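Probable transcriptional repressor protein (Mycobacterium tuberculosis, PDB 4FX0) acts as a redox-dependent transcription factor of the MarR family, probably a repressor that binds DNA through a helix-turn-helix. Local coordinates at residues 57-61 against 62-66; 29-32 against 33-37. All coordinates share one frame; numbering follows the deposited sequence.

Contact 1 of 2, residues 57-61 against 62-66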
loop_
_atom_site.group_PDB
_atom_site.type_symbol
_atom_site.label_atom_id
_atom_site.label_comp_id
_atom_site.label_asym_id
_atom_site.label_seq_id
_atom_site.Cartn_x
_atom_site.Cartn_y
_atom_site.Cartn_z
ATOM N N GLU B 57 -15.922 2.730 5.826
ATOM C CA GLU B 57 -16.309 1.364 5.490
ATOM C C GLU B 57 -15.835 1.010 4.085
ATOM O O GLU B 57 -15.475 -0.135 3.805
ATOM C CB GLU B 57 -17.828 1.201 5.593
ATOM C CG GLU B 57 -18.330 -0.208 5.317
ATOM C CD GLU B 57 -17.932 -1.196 6.397
ATOM O OE1 GLU B 57 -17.578 -0.754 7.511
ATOM O OE2 GLU B 57 -17.973 -2.416 6.131
ATOM N N LEU B 58 -15.838 2.008 3.205
ATOM C CA LEU B 58 -15.385 1.837 1.830
ATOM C C LEU B 58 -13.864 1.908 1.733
ATOM O O LEU B 58 -13.229 1.032 1.145
ATOM C CB LEU B 58 -16.011 2.907 0.934
ATOM C CG LEU B 58 -15.602 2.884 -0.540
ATOM C CD1 LEU B 58 -16.002 1.565 -1.179
ATOM C CD2 LEU B 58 -16.222 4.055 -1.288
ATOM N N ALA B 59 -13.287 2.959 2.310
ATOM C CA ALA B 59 -11.842 3.159 2.286
ATOM C C ALA B 59 -11.110 1.921 2.790
ATOM O O ALA B 59 -10.090 1.517 2.229
ATOM C CB ALA B 59 -11.461 4.376 3.116
ATOM N N ALA B 60 -11.638 1.322 3.852
ATOM C CA ALA B 60 -11.050 0.117 4.422
ATOM C C ALA B 60 -11.098 -1.047 3.434
ATOM O O ALA B 60 -10.125 -1.787 3.287
ATOM C CB ALA B 60 -11.755 -0.253 5.719
ATOM N N ARG B 61 -12.232 -1.204 2.758
ATOM C CA ARG B 61 -12.406 -2.291 1.797
ATOM C C ARG B 61 -11.387 -2.232 0.663
ATOM O O ARG B 61 -10.891 -3.265 0.218
ATOM C CB ARG B 61 -13.834 -2.308 1.238
ATOM C CG ARG B 61 -14.704 -3.413 1.825
ATOM C CD ARG B 61 -16.186 -3.202 1.543
ATOM N NE ARG B 61 -16.566 -3.546 0.174
ATOM C CZ ARG B 61 -16.790 -4.786 -0.249
ATOM N NH1 ARG B 61 -16.657 -5.805 0.584
ATOM N NH2 ARG B 61 -17.139 -5.009 -1.509
ATOM N N ILE B 62 -11.075 -1.026 0.198
ATOM C CA ILE B 62 -10.096 -0.857 -0.872
ATOM C C ILE B 62 -8.672 -0.803 -0.309
ATOM O O ILE B 62 -7.692 -0.942 -1.044
ATOM C CB ILE B 62 -10.403 0.388 -1.746
ATOM C CG1 ILE B 62 -11.661 0.158 -2.585
ATOM C CG2 ILE B 62 -9.245 0.706 -2.675
ATOM C CD1 ILE B 62 -12.952 0.447 -1.861
ATOM N N GLY B 63 -8.568 -0.619 1.004
ATOM C CA GLY B 63 -7.280 -0.609 1.676
ATOM C C GLY B 63 -6.587 0.738 1.617
ATOM O O GLY B 63 -5.359 0.812 1.577
ATOM N N VAL B 64 -7.378 1.806 1.612
ATOM C CA VAL B 64 -6.839 3.161 1.575
ATOM C C VAL B 64 -7.368 3.990 2.742
ATOM O O VAL B 64 -8.173 3.509 3.541
ATOM C CB VAL B 64 -7.196 3.873 0.254
ATOM C CG1 VAL B 64 -6.696 3.067 -0.936
ATOM C CG2 VAL B 64 -8.697 4.098 0.159
ATOM N N GLU B 65 -6.910 5.235 2.838
ATOM C CA GLU B 65 -7.389 6.152 3.868
ATOM C C GLU B 65 -8.640 6.889 3.403
ATOM O O GLU B 65 -8.855 7.067 2.203
ATOM C CB GLU B 65 -6.302 7.161 4.241
ATOM C CG GLU B 65 -5.102 6.552 4.940
ATOM C CD GLU B 65 -4.072 7.590 5.340
ATOM O OE1 GLU B 65 -4.140 8.727 4.827
ATOM O OE2 GLU B 65 -3.197 7.268 6.173
ATOM N N ARG B 66 -9.462 7.319 4.355
ATOM C CA ARG B 66 -10.685 8.046 4.035
ATOM C C ARG B 66 -10.403 9.247 3.139
ATOM O O ARG B 66 -11.042 9.419 2.101
ATOM C CB ARG B 66 -11.407 8.495 5.310
ATOM C CG ARG B 66 -12.686 7.720 5.593
ATOM C CD ARG B 66 -13.406 8.222 6.838
ATOM N NE ARG B 66 -14.012 9.538 6.648
ATOM C CZ ARG B 66 -15.106 9.953 7.281
ATOM N NH1 ARG B 66 -15.722 9.150 8.140
ATOM N NH2 ARG B 66 -15.590 11.166 7.052
#
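A Schellman motif, reaching from A59 and A60 to G63 and V64, ends helix 55-62. Its 6→1 bond runs from V64 N to A59 O at 2.8 Å, with an N-H...O angle of 162° and the donor tilted out of the carbonyl plane. G63 is the C-prime residue, and its positive phi of 84° swings the chain off the helical path. Its amide is shared between two carbonyls, A60 O at 3.0 Å (the 5→2 bond) and A59 O at 2.9 Å, both weak because the N-H points squarely at neither. One residue earlier the helix is still regular, with I62 N bonded to L58 O at 3.1 Å. This is the turn of the winged helix-turn-helix, between helices 55-62 and 66-78, the element with which MarR-family proteins generally bind DNA: E65 is the N-cap of helix 66-78, which follows at once.

Two apolar contacts accompany the turn. L58 and I62 lie side by side and point the same way, and CD1 of I62 meets both CD1 and CG of L58. CG1 of I62 stands beside its backbone N (chi1 -70°), and the rotation about chi2 then brings CD1 to L58. Beyond G63, A59 CB lies 4.1 Å from V64 CG2 and 3.8 Å from R66 N, so the small methyl lies against the start of the next helix. L69 of that helix covers L58, A59 and V64. I62 packs on T38 and V41 of helix 33-45, and R12 of the second subunit packs on I62 and V64.

Contact 2 of 2, residues 29-32 against 33-37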
loop_
_atom_site.group_PDB
_atom_site.type_symbol
_atom_site.label_atom_id
_atom_site.label_comp_id
_atom_site.label_asym_id
_atom_site.label_seq_id
_atom_site.Cartn_x
_atom_site.Cartn_y
_atom_site.Cartn_z
ATOM N N SER B 29 -7.916 2.696 -19.962
ATOM C CA SER B 29 -9.268 2.783 -19.419
ATOM C C SER B 29 -9.486 4.087 -18.660
ATOM O O SER B 29 -10.597 4.381 -18.222
ATOM C CB SER B 29 -9.560 1.594 -18.504
ATOM O OG SER B 29 -8.775 1.657 -17.326
ATOM N N GLY B 30 -8.419 4.863 -18.501
ATOM C CA GLY B 30 -8.494 6.130 -17.797
ATOM C C GLY B 30 -8.746 5.969 -16.309
ATOM O O GLY B 30 -9.339 6.841 -15.674
ATOM N N LEU B 31 -8.289 4.852 -15.751
ATOM C CA LEU B 31 -8.490 4.570 -14.334
ATOM C C LEU B 31 -7.175 4.346 -13.598
ATOM O O LEU B 31 -6.232 3.780 -14.151
ATOM C CB LEU B 31 -9.375 3.336 -14.155
ATOM C CG LEU B 31 -10.793 3.417 -14.716
ATOM C CD1 LEU B 31 -11.560 2.156 -14.363
ATOM C CD2 LEU B 31 -11.502 4.648 -14.179
ATOM N N THR B 32 -7.118 4.797 -12.350
ATOM C CA THR B 32 -6.007 4.459 -11.472
ATOM C C THR B 32 -6.365 3.175 -10.734
ATOM O O THR B 32 -7.541 2.821 -10.635
ATOM C CB THR B 32 -5.712 5.581 -10.461
ATOM O OG1 THR B 32 -6.799 5.697 -9.535
ATOM C CG2 THR B 32 -5.520 6.907 -11.181
ATOM N N ASN B 33 -5.357 2.470 -10.228
ATOM C CA ASN B 33 -5.598 1.200 -9.550
ATOM C C ASN B 33 -6.604 1.339 -8.410
ATOM O O ASN B 33 -7.481 0.490 -8.240
ATOM C CB ASN B 33 -4.288 0.575 -9.055
ATOM C CG ASN B 33 -3.649 1.362 -7.925
ATOM O OD1 ASN B 33 -3.908 1.102 -6.750
ATOM N ND2 ASN B 33 -2.801 2.321 -8.276
ATOM N N THR B 34 -6.487 2.418 -7.643
ATOM C CA THR B 34 -7.420 2.675 -6.553
ATOM C C THR B 34 -8.818 2.964 -7.094
ATOM O O THR B 34 -9.809 2.453 -6.573
ATOM C CB THR B 34 -6.959 3.851 -5.673
ATOM O OG1 THR B 34 -6.962 5.059 -6.443
ATOM C CG2 THR B 34 -5.558 3.597 -5.136
ATOM N N GLN B 35 -8.894 3.785 -8.137
ATOM C CA GLN B 35 -10.173 4.093 -8.775
ATOM C C GLN B 35 -10.822 2.819 -9.303
ATOM O O GLN B 35 -11.960 2.501 -8.958
ATOM C CB GLN B 35 -9.987 5.100 -9.911
ATOM C CG GLN B 35 -9.673 6.514 -9.449
ATOM C CD GLN B 35 -9.225 7.411 -10.588
ATOM O OE1 GLN B 35 -9.247 7.012 -11.753
ATOM N NE2 GLN B 35 -8.808 8.627 -10.256
ATOM N N PHE B 36 -10.089 2.096 -10.143
ATOM C CA PHE B 36 -10.541 0.802 -10.634
ATOM C C PHE B 36 -11.059 -0.045 -9.478
ATOM O O PHE B 36 -12.140 -0.630 -9.559
ATOM C CB PHE B 36 -9.400 0.074 -11.349
ATOM C CG PHE B 36 -9.648 -1.394 -11.553
ATOM C CD1 PHE B 36 -10.355 -1.847 -12.655
ATOM C CD2 PHE B 36 -9.173 -2.322 -10.642
ATOM C CE1 PHE B 36 -10.583 -3.199 -12.843
ATOM C CE2 PHE B 36 -9.398 -3.675 -10.824
ATOM C CZ PHE B 36 -10.103 -4.114 -11.926
ATOM N N SER B 37 -10.283 -0.098 -8.400
ATOM C CA SER B 37 -10.652 -0.878 -7.224
ATOM C C SER B 37 -12.022 -0.476 -6.690
ATOM O O SER B 37 -12.912 -1.314 -6.554
ATOM C CB SER B 37 -9.599 -0.725 -6.124
ATOM O OG SER B 37 -8.330 -1.173 -6.566
#
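T32 and Q35 meet at the N-cap of helix 33-45, the helix that leads into the helix-turn-helix. Q35 OE1 accepts the backbone N-H of T32 at 3.1 Å; the bond is nearly straight at hydrogen (163°), but the donor stands above the carbonyl plane of the amide and not on a lone pair. An N-cap amide donating to the side chain of the third helical residue is one half of a capping box. The Q35 chain runs extended beyond CG, with CG beside its own backbone N (chi1 -72°), and crosses the T32 side chain at a slant, carrying its amide past OG1 and CG2. T32 OG1 and T34 OG1 share a hydrogen bond of 3.2 Å, and T32 O receives F36 N at 2.7 Å, the first regular bond of the helix. Before the cap, L31 lays CD1 against F36 CB (4.3 Å).

Farther out, V75 and M76 of helix 66-78 pack on the Q35 side chain. The F36 ring meets W112, their planes about 30° apart, and the F36 side chain packs on F3 of the second subunit. N33 ND2 is bonded to D23 OD1 on helix 7-26. R12 NH2 of the second subunit hydrogen-bonds to S37 OG, and N33 O takes S37 N and S37 OG from opposite faces of its carbonyl plane.

How the contacts relate
Contact 2 starts helix 33-45 and contact 1 ends helix 55-62, so they handle opposite helix ends with different chemistry. At 29-37 a side-chain amide takes the N-cap N-H and two threonine hydroxyls bond each other; at 57-66 backbone amides and carbonyls alone, with a glycine at positive phi, make the bonds. Both are partly buried: L58 and I62 in contact 1, like L31 and F36 in contact 2, are buried, while A60, R61, E65 and R66 make contact 1 the more exposed. Their centres lie about 15 Å apart, yet I62 CG2 packs on S37 CB at 3.8 Å. Helix 66-78 borders both, and R12 of the second subunit packs at contact 1 and hydrogen-bonds at contact 2.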